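Local coordinates for glycerate dehydrogenase related protein (Thermoplasma acidophilum, PDB 3GVX) that probably acts as an NAD(P)H-dependent oxidoreductase of the D-isomer specific 2-hydroxyacid dehydrogenase family, reducing small 2-oxoacids such as hydroxypyruvate or glyoxylate, at residues Asp31-Glu36 with Gly47-Met52; Gln38-Arg43 with Asp61-Asn66; Met146-Tyr151 with Gln158-Ile163. All blocks are in the same frame, centred on the assembly; numbering follows the deposited sequence.

Contact 1 of 3, residues Asp31-Glu36 with Gly47-Met52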
loop_
_atom_site.group_PDB
_atom_site.type_symbol
_atom_site.label_atom_id
_atom_site.label_comp_id
_atom_site.label_asym_id
_atom_site.label_seq_id
_atom_site.Cartn_x
_atom_site.Cartn_y
_atom_site.Cartn_z
ATOM N N ASP B 31 -39.957 9.654 11.940
ATOM C CA ASP B 31 -40.989 10.198 11.067
ATOM C C ASP B 31 -41.113 9.368 9.825
ATOM O O ASP B 31 -40.790 9.767 8.705
ATOM C CB ASP B 31 -40.717 11.649 10.766
ATOM C CG ASP B 31 -40.850 12.488 12.003
ATOM O OD1 ASP B 31 -41.959 12.533 12.575
ATOM O OD2 ASP B 31 -39.843 13.078 12.427
ATOM N N TYR B 32 -41.606 8.172 10.095
ATOM C CA TYR B 32 -41.809 7.155 9.110
ATOM C C TYR B 32 -42.357 7.660 7.810
ATOM O O TYR B 32 -43.190 8.560 7.751
ATOM C CB TYR B 32 -42.754 6.081 9.625
ATOM C CG TYR B 32 -43.014 5.047 8.560
ATOM C CD1 TYR B 32 -42.129 3.992 8.357
ATOM C CD2 TYR B 32 -44.076 5.187 7.670
ATOM C CE1 TYR B 32 -42.284 3.111 7.284
ATOM C CE2 TYR B 32 -44.240 4.310 6.593
ATOM C CZ TYR B 32 -43.341 3.272 6.408
ATOM O OH TYR B 32 -43.501 2.394 5.358
ATOM N N TYR B 33 -41.896 7.015 6.757
ATOM C CA TYR B 33 -42.333 7.343 5.439
ATOM C C TYR B 33 -42.119 6.148 4.521
ATOM O O TYR B 33 -41.054 5.543 4.497
ATOM C CB TYR B 33 -41.580 8.572 4.949
ATOM C CG TYR B 33 -41.972 8.958 3.561
ATOM C CD1 TYR B 33 -43.198 9.569 3.296
ATOM C CD2 TYR B 33 -41.147 8.648 2.489
ATOM C CE1 TYR B 33 -43.594 9.850 1.987
ATOM C CE2 TYR B 33 -41.524 8.917 1.189
ATOM C CZ TYR B 33 -42.745 9.522 0.934
ATOM O OH TYR B 33 -43.102 9.798 -0.377
ATOM N N ASP B 34 -43.169 5.823 3.778
ATOM C CA ASP B 34 -43.183 4.715 2.840
ATOM C C ASP B 34 -42.253 5.026 1.680
ATOM O O ASP B 34 -42.696 5.496 0.633
ATOM C CB ASP B 34 -44.605 4.518 2.304
ATOM C CG ASP B 34 -44.871 3.098 1.866
ATOM O OD1 ASP B 34 -43.905 2.422 1.457
ATOM O OD2 ASP B 34 -46.036 2.657 1.918
ATOM N N ALA B 35 -40.965 4.763 1.855
ATOM C CA ALA B 35 -39.995 5.047 0.804
ATOM C C ALA B 35 -39.577 3.827 -0.017
ATOM O O ALA B 35 -39.845 2.676 0.348
ATOM C CB ALA B 35 -38.760 5.720 1.408
ATOM N N GLU B 36 -38.937 4.101 -1.148
ATOM C CA GLU B 36 -38.446 3.053 -2.019
ATOM C C GLU B 36 -37.252 2.374 -1.378
ATOM O O GLU B 36 -37.053 1.183 -1.538
ATOM C CB GLU B 36 -38.047 3.632 -3.357
ATOM C CG GLU B 36 -39.232 3.891 -4.230
ATOM C CD GLU B 36 -38.848 4.412 -5.597
ATOM O OE1 GLU B 36 -39.636 4.217 -6.546
ATOM O OE2 GLU B 36 -37.764 5.019 -5.731
ATOM N N GLY B 47 -43.665 -1.435 3.488
ATOM C CA GLY B 47 -44.546 -0.421 2.972
ATOM C C GLY B 47 -45.123 -0.887 1.666
ATOM O O GLY B 47 -45.037 -2.057 1.283
ATOM N N LYS B 48 -45.716 0.058 0.965
ATOM C CA LYS B 48 -46.313 -0.219 -0.315
ATOM C C LYS B 48 -45.363 0.119 -1.435
ATOM O O LYS B 48 -45.509 -0.379 -2.545
ATOM C CB LYS B 48 -47.574 0.601 -0.479
ATOM C CG LYS B 48 -48.783 -0.046 0.085
ATOM C CD LYS B 48 -49.929 0.907 0.001
ATOM C CE LYS B 48 -51.221 0.170 0.189
ATOM N NZ LYS B 48 -52.110 1.002 1.016
ATOM N N ARG B 49 -44.383 0.961 -1.146
ATOM C CA ARG B 49 -43.441 1.365 -2.175
ATOM C C ARG B 49 -42.045 0.767 -2.012
ATOM O O ARG B 49 -41.143 1.058 -2.797
ATOM C CB ARG B 49 -43.363 2.894 -2.193
ATOM C CG ARG B 49 -44.719 3.550 -2.265
ATOM C CD ARG B 49 -44.609 5.052 -2.360
ATOM N NE ARG B 49 -43.740 5.457 -3.458
ATOM C CZ ARG B 49 -42.550 6.030 -3.296
ATOM N NH1 ARG B 49 -42.085 6.270 -2.077
ATOM N NH2 ARG B 49 -41.821 6.356 -4.355
ATOM N N THR B 50 -41.884 -0.076 -0.995
ATOM C CA THR B 50 -40.591 -0.683 -0.693
ATOM C C THR B 50 -40.000 -1.479 -1.846
ATOM O O THR B 50 -40.639 -2.373 -2.396
ATOM C CB THR B 50 -40.667 -1.645 0.509
ATOM O OG1 THR B 50 -41.446 -1.066 1.562
ATOM C CG2 THR B 50 -39.268 -1.951 1.015
ATOM N N LYS B 51 -38.767 -1.153 -2.203
ATOM C CA LYS B 51 -38.071 -1.859 -3.266
ATOM C C LYS B 51 -36.774 -2.393 -2.749
ATOM O O LYS B 51 -36.296 -3.425 -3.179
ATOM C CB LYS B 51 -37.721 -0.925 -4.402
ATOM C CG LYS B 51 -38.853 -0.384 -5.188
ATOM C CD LYS B 51 -38.260 0.583 -6.177
ATOM C CE LYS B 51 -39.243 0.969 -7.242
ATOM N NZ LYS B 51 -38.580 1.916 -8.172
HETATM N N MSE B 52 -36.194 -1.657 -1.820
HETATM C CA MSE B 52 -34.892 -2.034 -1.318
HETATM C C MSE B 52 -34.647 -1.737 0.138
HETATM O O MSE B 52 -35.008 -0.677 0.640
HETATM C CB MSE B 52 -33.817 -1.364 -2.187
HETATM C CG MSE B 52 -32.358 -1.644 -1.789
HETATM SE SE MSE B 52 -31.921 -0.681 -0.322
HETATM C CE MSE B 52 -30.570 -0.056 -0.609
HETATM O O HOH W 1 -41.364 1.453 2.109
#
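Tyr32 and Gly47 meet where two loops of the five-stranded parallel sheet run together, one leading into strand 37-40 and the other into strand 52-55. The phenol OH of Tyr32 rests near Gly47 CA, and Asp34 OD1 lies just 3.3 Å from that same CA; the side of Gly47 where a CB would sit is taken up by these two oxygens, and glycine suits the place. Tyr33 reaches the margin of the contact, its hydroxyl near the guanidinium of Arg49.

Asp34 is the centre of an inverse gamma turn, and its short carboxylate grips the backbone opposite. With CG swung to the far side from its own nitrogen (chi1 -154°), the carboxylate reaches the N-H groups of Lys48 and Arg49. OD2 takes the N-H of Lys48 almost straight, at 2.8 Å, through its syn lone pair, while OD1 receives Arg49 N at 3.0 Å from above the carboxylate plane. A water adds a further link, donating to Asp34 OD1 and Ala35 O and accepting from Thr50 OG1. Arg49 answers with its side chain: bent at chi3 (53°), it turns NH1 back to Asp34 O, 2.9 Å away, which lies in the guanidinium plane. NH2 of the same group forms a salt bridge with Asp2.

Ala35 turns its methyl away from the other loop and offers only its backbone to it. Glu36 follows with a long aliphatic arm whose CG lies over one face of the Arg49 guanidinium; its attraction to that group is a long, out-of-plane charge pairing. Its main-chain O accepts from both Lys51 N and Met52 N. The extended Lys51 runs alongside Glu36 in the same direction, and NZ comes down from above the carboxylate plane to make a salt bridge with OE1 at 3.0 Å.

Contact 2 of 3, residues Gln38-Arg43 with Asp61-Asn66; sequences QVIKDR and DHIDVN
The backbones of Asp42 and Ile63 approach to 5.8 Å between CA atoms, where the chain leaving strand 37-40 of the parallel sheet passes the loop between strands 52-55 and 73-75. One water joins the two main chains, donating to Asp42 O and accepting from Asp64 N, at the centre of an inverse gamma turn.

Near this link the isoleucines meet tip to tip, Ile40 CD1 lying 4.0 Å from Ile63 CD1. Ile40 sends CG1 into the position between the backbone N and the carbonyl carbon (chi1 73°), which carries its terminal methyl toward the loop. Both residues are buried, and branched aliphatic chains suit a place that also abuts strand 52-55, through Ile53 beside Ile40 and Ala55 beside Ile63. CD1 of Ile63 also packs against Lys41 O, at 3.9 Å, and its CG1 sits over the centre of the His62 ring, 4.0 Å above the plane. An alanine in place of Ile63 would be likely to leave the Ile40 methyl without its mate and strip this face of the imidazole of its aliphatic cover.

His62 is exposed. Its NE2 is hydrogen-bonded to Gly59 O and Ser57 OG within its own loop, which fixes the turn of the ring and directs the ND1-CE1 side toward the first segment. The carboxylate of Asp42 comes to the ring edge, close to the ring plane, with the two planes nearly perpendicular, 86° apart. A short acidic chain suits this spot, its charge probably polarising the imidazole. Asp42 OD2 lies 3.0 Å from both His62 ND1 and His62 CE1, and Lys41 O approaches that same CE1 to 3.2 Å.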
loop_
_atom_site.group_PDB
_atom_site.type_symbol
_atom_site.label_atom_id
_atom_site.label_comp_id
_atom_site.label_asym_id
_atom_site.label_seq_id
_atom_site.Cartn_x
_atom_site.Cartn_y
_atom_site.Cartn_z
ATOM N N GLN B 38 -34.974 1.779 2.228
ATOM C CA GLN B 38 -34.966 1.825 3.672
ATOM C C GLN B 38 -33.601 1.379 4.163
ATOM O O GLN B 38 -33.082 0.347 3.738
ATOM C CB GLN B 38 -36.053 0.911 4.230
ATOM C CG GLN B 38 -36.275 1.051 5.709
ATOM C CD GLN B 38 -37.477 0.255 6.164
ATOM O OE1 GLN B 38 -38.593 0.477 5.692
ATOM N NE2 GLN B 38 -37.261 -0.681 7.074
ATOM N N VAL B 39 -33.007 2.169 5.043
ATOM C CA VAL B 39 -31.709 1.822 5.602
ATOM C C VAL B 39 -32.013 1.374 7.020
ATOM O O VAL B 39 -32.711 2.059 7.757
ATOM C CB VAL B 39 -30.760 3.034 5.625
ATOM C CG1 VAL B 39 -29.377 2.594 6.088
ATOM C CG2 VAL B 39 -30.710 3.684 4.243
ATOM N N ILE B 40 -31.488 0.222 7.404
ATOM C CA ILE B 40 -31.784 -0.315 8.711
ATOM C C ILE B 40 -30.594 -0.883 9.442
ATOM O O ILE B 40 -29.504 -1.033 8.903
ATOM C CB ILE B 40 -32.796 -1.477 8.590
ATOM C CG1 ILE B 40 -32.084 -2.696 7.997
ATOM C CG2 ILE B 40 -33.956 -1.094 7.664
ATOM C CD1 ILE B 40 -32.913 -3.977 7.966
ATOM N N LYS B 41 -30.843 -1.217 10.693
ATOM C CA LYS B 41 -29.862 -1.877 11.511
ATOM C C LYS B 41 -30.422 -3.269 11.753
ATOM O O LYS B 41 -29.913 -4.242 11.226
ATOM C CB LYS B 41 -29.668 -1.146 12.831
ATOM C CG LYS B 41 -29.032 0.204 12.684
ATOM C CD LYS B 41 -28.670 0.751 14.035
ATOM C CE LYS B 41 -28.004 2.090 13.918
ATOM N NZ LYS B 41 -27.579 2.574 15.259
ATOM N N ASP B 42 -31.512 -3.340 12.505
ATOM C CA ASP B 42 -32.119 -4.613 12.835
ATOM C C ASP B 42 -33.530 -4.822 12.340
ATOM O O ASP B 42 -33.936 -5.938 12.083
ATOM C CB ASP B 42 -32.081 -4.799 14.340
ATOM C CG ASP B 42 -30.679 -4.708 14.889
ATOM O OD1 ASP B 42 -30.520 -4.408 16.087
ATOM O OD2 ASP B 42 -29.726 -4.940 14.123
ATOM N N ARG B 43 -34.288 -3.752 12.215
ATOM C CA ARG B 43 -35.650 -3.900 11.762
ATOM C C ARG B 43 -36.013 -3.067 10.563
ATOM O O ARG B 43 -35.544 -1.949 10.391
ATOM C CB ARG B 43 -36.628 -3.595 12.897
ATOM C CG ARG B 43 -36.703 -4.674 13.959
ATOM C CD ARG B 43 -37.684 -4.272 15.057
ATOM N NE ARG B 43 -37.280 -3.029 15.716
ATOM C CZ ARG B 43 -36.263 -2.918 16.566
ATOM N NH1 ARG B 43 -35.536 -3.984 16.879
ATOM N NH2 ARG B 43 -35.966 -1.736 17.095
ATOM N N ASP B 61 -27.887 -12.089 9.268
ATOM C CA ASP B 61 -28.491 -13.209 9.963
ATOM C C ASP B 61 -29.413 -12.832 11.115
ATOM O O ASP B 61 -30.273 -13.613 11.502
ATOM C CB ASP B 61 -27.400 -14.188 10.403
ATOM C CG ASP B 61 -26.538 -14.642 9.228
ATOM O OD1 ASP B 61 -27.107 -15.023 8.180
ATOM O OD2 ASP B 61 -25.294 -14.603 9.340
ATOM N N HIS B 62 -29.263 -11.623 11.639
ATOM C CA HIS B 62 -30.113 -11.148 12.738
ATOM C C HIS B 62 -31.364 -10.463 12.179
ATOM O O HIS B 62 -32.199 -9.963 12.925
ATOM C CB HIS B 62 -29.369 -10.134 13.617
ATOM C CG HIS B 62 -28.770 -9.011 12.844
ATOM N ND1 HIS B 62 -29.077 -7.690 13.097
ATOM C CD2 HIS B 62 -27.909 -9.009 11.808
ATOM C CE1 HIS B 62 -28.423 -6.926 12.240
ATOM N NE2 HIS B 62 -27.708 -7.698 11.446
ATOM N N ILE B 63 -31.474 -10.407 10.860
ATOM C CA ILE B 63 -32.616 -9.774 10.234
ATOM C C ILE B 63 -33.642 -10.820 9.773
ATOM O O ILE B 63 -33.292 -11.901 9.287
ATOM C CB ILE B 63 -32.163 -8.897 9.046
ATOM C CG1 ILE B 63 -31.324 -7.733 9.576
ATOM C CG2 ILE B 63 -33.374 -8.417 8.271
ATOM C CD1 ILE B 63 -30.458 -7.054 8.567
ATOM N N ASP B 64 -34.916 -10.487 9.947
ATOM C CA ASP B 64 -36.002 -11.372 9.547
ATOM C C ASP B 64 -36.147 -11.462 8.027
ATOM O O ASP B 64 -37.143 -11.016 7.436
ATOM C CB ASP B 64 -37.331 -10.924 10.162
ATOM C CG ASP B 64 -38.484 -11.859 9.781
ATOM O OD1 ASP B 64 -38.192 -12.973 9.308
ATOM O OD2 ASP B 64 -39.664 -11.502 9.949
ATOM N N VAL B 65 -35.135 -12.063 7.415
ATOM C CA VAL B 65 -35.055 -12.258 5.978
ATOM C C VAL B 65 -36.226 -13.039 5.382
ATOM O O VAL B 65 -36.737 -12.676 4.339
ATOM C CB VAL B 65 -33.757 -12.987 5.623
ATOM C CG1 VAL B 65 -33.599 -13.052 4.105
ATOM C CG2 VAL B 65 -32.566 -12.300 6.308
ATOM N N ASN B 66 -36.620 -14.113 6.055
ATOM C CA ASN B 66 -37.732 -14.954 5.631
ATOM C C ASN B 66 -38.986 -14.104 5.464
ATOM O O ASN B 66 -39.832 -14.392 4.634
ATOM C CB ASN B 66 -37.960 -16.054 6.680
ATOM C CG ASN B 66 -39.091 -16.994 6.325
ATOM O OD1 ASN B 66 -40.234 -16.829 6.777
ATOM N ND2 ASN B 66 -38.778 -17.995 5.522
HETATM O O HOH W 2 -35.857 -7.669 10.787
#

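Contact 3 of 3, residues Met146-Tyr151 with Gln158-Ile163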
loop_
_atom_site.group_PDB
_atom_site.type_symbol
_atom_site.label_atom_id
_atom_site.label_comp_id
_atom_site.label_asym_id
_atom_site.label_seq_id
_atom_site.Cartn_x
_atom_site.Cartn_y
_atom_site.Cartn_z
HETATM N N MSE B 146 1.684 -4.879 -9.280
HETATM C CA MSE B 146 1.940 -6.304 -9.149
HETATM C C MSE B 146 1.130 -7.089 -10.156
HETATM O O MSE B 146 0.140 -6.603 -10.674
HETATM C CB MSE B 146 1.585 -6.769 -7.740
HETATM C CG MSE B 146 2.082 -5.829 -6.654
HETATM SE SE MSE B 146 1.851 -6.571 -5.016
HETATM C CE MSE B 146 3.045 -7.656 -5.019
ATOM N N ARG B 147 1.560 -8.312 -10.410
ATOM C CA ARG B 147 0.874 -9.221 -11.309
ATOM C C ARG B 147 0.076 -10.089 -10.341
ATOM O O ARG B 147 0.570 -10.426 -9.266
ATOM C CB ARG B 147 1.914 -10.043 -12.073
ATOM C CG ARG B 147 1.372 -11.125 -12.971
ATOM C CD ARG B 147 2.539 -11.921 -13.599
ATOM N NE ARG B 147 2.074 -12.831 -14.636
ATOM C CZ ARG B 147 1.409 -12.444 -15.719
ATOM N NH1 ARG B 147 1.136 -11.157 -15.909
ATOM N NH2 ARG B 147 1.002 -13.346 -16.603
ATOM N N VAL B 148 -1.145 -10.462 -10.698
ATOM C CA VAL B 148 -1.953 -11.252 -9.780
ATOM C C VAL B 148 -2.348 -12.641 -10.249
ATOM O O VAL B 148 -2.872 -12.831 -11.337
ATOM C CB VAL B 148 -3.213 -10.459 -9.355
ATOM C CG1 VAL B 148 -4.130 -11.328 -8.507
ATOM C CG2 VAL B 148 -2.784 -9.198 -8.581
ATOM N N ILE B 149 -2.066 -13.616 -9.401
ATOM C CA ILE B 149 -2.385 -14.994 -9.675
ATOM C C ILE B 149 -3.390 -15.425 -8.621
ATOM O O ILE B 149 -3.212 -15.191 -7.422
ATOM C CB ILE B 149 -1.115 -15.858 -9.635
ATOM C CG1 ILE B 149 -0.199 -15.412 -10.780
ATOM C CG2 ILE B 149 -1.474 -17.344 -9.740
ATOM C CD1 ILE B 149 1.253 -15.605 -10.525
ATOM N N ALA B 150 -4.474 -16.024 -9.084
ATOM C CA ALA B 150 -5.502 -16.432 -8.166
ATOM C C ALA B 150 -5.838 -17.886 -8.263
ATOM O O ALA B 150 -5.830 -18.502 -9.331
ATOM C CB ALA B 150 -6.751 -15.595 -8.370
ATOM N N TYR B 151 -6.092 -18.443 -7.101
ATOM C CA TYR B 151 -6.492 -19.811 -7.031
ATOM C C TYR B 151 -7.860 -19.730 -6.398
ATOM O O TYR B 151 -7.993 -19.359 -5.227
ATOM C CB TYR B 151 -5.568 -20.620 -6.147
ATOM C CG TYR B 151 -6.217 -21.926 -5.818
ATOM C CD1 TYR B 151 -6.312 -22.938 -6.765
ATOM C CD2 TYR B 151 -6.871 -22.097 -4.611
ATOM C CE1 TYR B 151 -7.061 -24.088 -6.517
ATOM C CE2 TYR B 151 -7.617 -23.239 -4.349
ATOM C CZ TYR B 151 -7.712 -24.232 -5.308
ATOM O OH TYR B 151 -8.457 -25.360 -5.046
ATOM N N GLN B 158 -11.389 -8.749 -13.327
ATOM C CA GLN B 158 -10.396 -8.185 -14.193
ATOM C C GLN B 158 -9.046 -7.931 -13.520
ATOM O O GLN B 158 -8.073 -7.733 -14.217
ATOM C CB GLN B 158 -10.907 -6.867 -14.745
ATOM C CG GLN B 158 -10.305 -5.704 -14.008
ATOM C CD GLN B 158 -11.293 -4.605 -13.776
ATOM O OE1 GLN B 158 -11.422 -3.686 -14.587
ATOM N NE2 GLN B 158 -12.018 -4.694 -12.665
ATOM N N ASN B 159 -8.962 -7.898 -12.192
ATOM C CA ASN B 159 -7.660 -7.644 -11.586
ATOM C C ASN B 159 -6.822 -8.902 -11.381
ATOM O O ASN B 159 -5.847 -8.901 -10.638
ATOM C CB ASN B 159 -7.804 -6.882 -10.269
ATOM C CG ASN B 159 -8.190 -5.451 -10.476
ATOM O OD1 ASN B 159 -7.830 -4.838 -11.481
ATOM N ND2 ASN B 159 -8.929 -4.898 -9.525
ATOM N N VAL B 160 -7.214 -9.974 -12.056
ATOM C CA VAL B 160 -6.488 -11.229 -11.978
ATOM C C VAL B 160 -5.844 -11.544 -13.316
ATOM O O VAL B 160 -6.520 -11.603 -14.334
ATOM C CB VAL B 160 -7.402 -12.400 -11.625
ATOM C CG1 VAL B 160 -6.603 -13.692 -11.725
ATOM C CG2 VAL B 160 -8.011 -12.224 -10.232
ATOM N N ASP B 161 -4.538 -11.752 -13.324
ATOM C CA ASP B 161 -3.876 -12.043 -14.579
ATOM C C ASP B 161 -3.737 -13.531 -14.857
ATOM O O ASP B 161 -3.645 -13.941 -16.001
ATOM C CB ASP B 161 -2.502 -11.377 -14.596
ATOM C CG ASP B 161 -2.560 -9.930 -14.171
ATOM O OD1 ASP B 161 -3.216 -9.126 -14.857
ATOM O OD2 ASP B 161 -1.963 -9.588 -13.134
ATOM N N VAL B 162 -3.712 -14.333 -13.805
ATOM C CA VAL B 162 -3.561 -15.770 -13.971
ATOM C C VAL B 162 -4.392 -16.581 -12.993
ATOM O O VAL B 162 -4.400 -16.336 -11.782
ATOM C CB VAL B 162 -2.077 -16.207 -13.816
ATOM C CG1 VAL B 162 -1.950 -17.716 -14.055
ATOM C CG2 VAL B 162 -1.183 -15.412 -14.771
ATOM N N ILE B 163 -5.103 -17.549 -13.543
ATOM C CA ILE B 163 -5.915 -18.427 -12.739
ATOM C C ILE B 163 -5.108 -19.694 -12.639
ATOM O O ILE B 163 -4.717 -20.270 -13.654
ATOM C CB ILE B 163 -7.232 -18.735 -13.428
ATOM C CG1 ILE B 163 -7.941 -17.425 -13.761
ATOM C CG2 ILE B 163 -8.069 -19.656 -12.549
ATOM C CD1 ILE B 163 -9.185 -17.585 -14.581
#
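Ile149 and Val162 lie side by side on one face of a parallel sheet, pointing the same way, with Ile149 CG1 3.7 Å from Val162 CB. Ala150 is turned to the opposite face, where its small methyl leaves room for Val160, whose CG1 comes within 3.9 Å. Beta-branched chains suit such an extended strand edge. The carboxylate of Asp161 points at the neighbouring strand: OD2 takes the N-H of Val148 at 2.7 Å, nearly straight and on its anti side, so a side chain supplies the acceptor where the pairing begins. Val148 O in turn receives both Asp161 N and Val162 N, and Ala150 N binds Val162 O. Arg147, with CG anti to its main-chain nitrogen (chi1 175°) and the chain extended from there to NE, crosses Asp161 obliquely with the guanidinium and carboxylate planes 6° apart. One guanidinium face lies over Asp161 CB, while NH2 touches Val162 CG2; Asp161 OD2 finds its salt bridge with Lys142. In this Rossmann-type NAD-binding domain, strand 162-163 forms the outer edge beside 147-151, which is followed inward by 124-128; helix 132-143 covers Val148, and helix 167-172 packs on Ile149.

In the fold
From the N terminus, the chain passes through strand 26-28 and enters contact 1, which closes the short excursion through strand 37-40 before strand 52-55 begins. Contact 2 opens within that excursion and closes beyond strand 52-55, so the two cross. They touch through a probable hydrogen bond from Gln38 N to Met52 O, and their centres lie about 14 Å apart; together they tie the loops round strands 37-40 and 52-55 of the five-stranded sheet. Contact 3 follows in series, joining edge strand 162-163 to its inner neighbour 147-151 in the seven-stranded nucleotide-binding sheet. Its nearest atoms are about 23 Å from either of the others, and it lies across the chain's centre from contact 2.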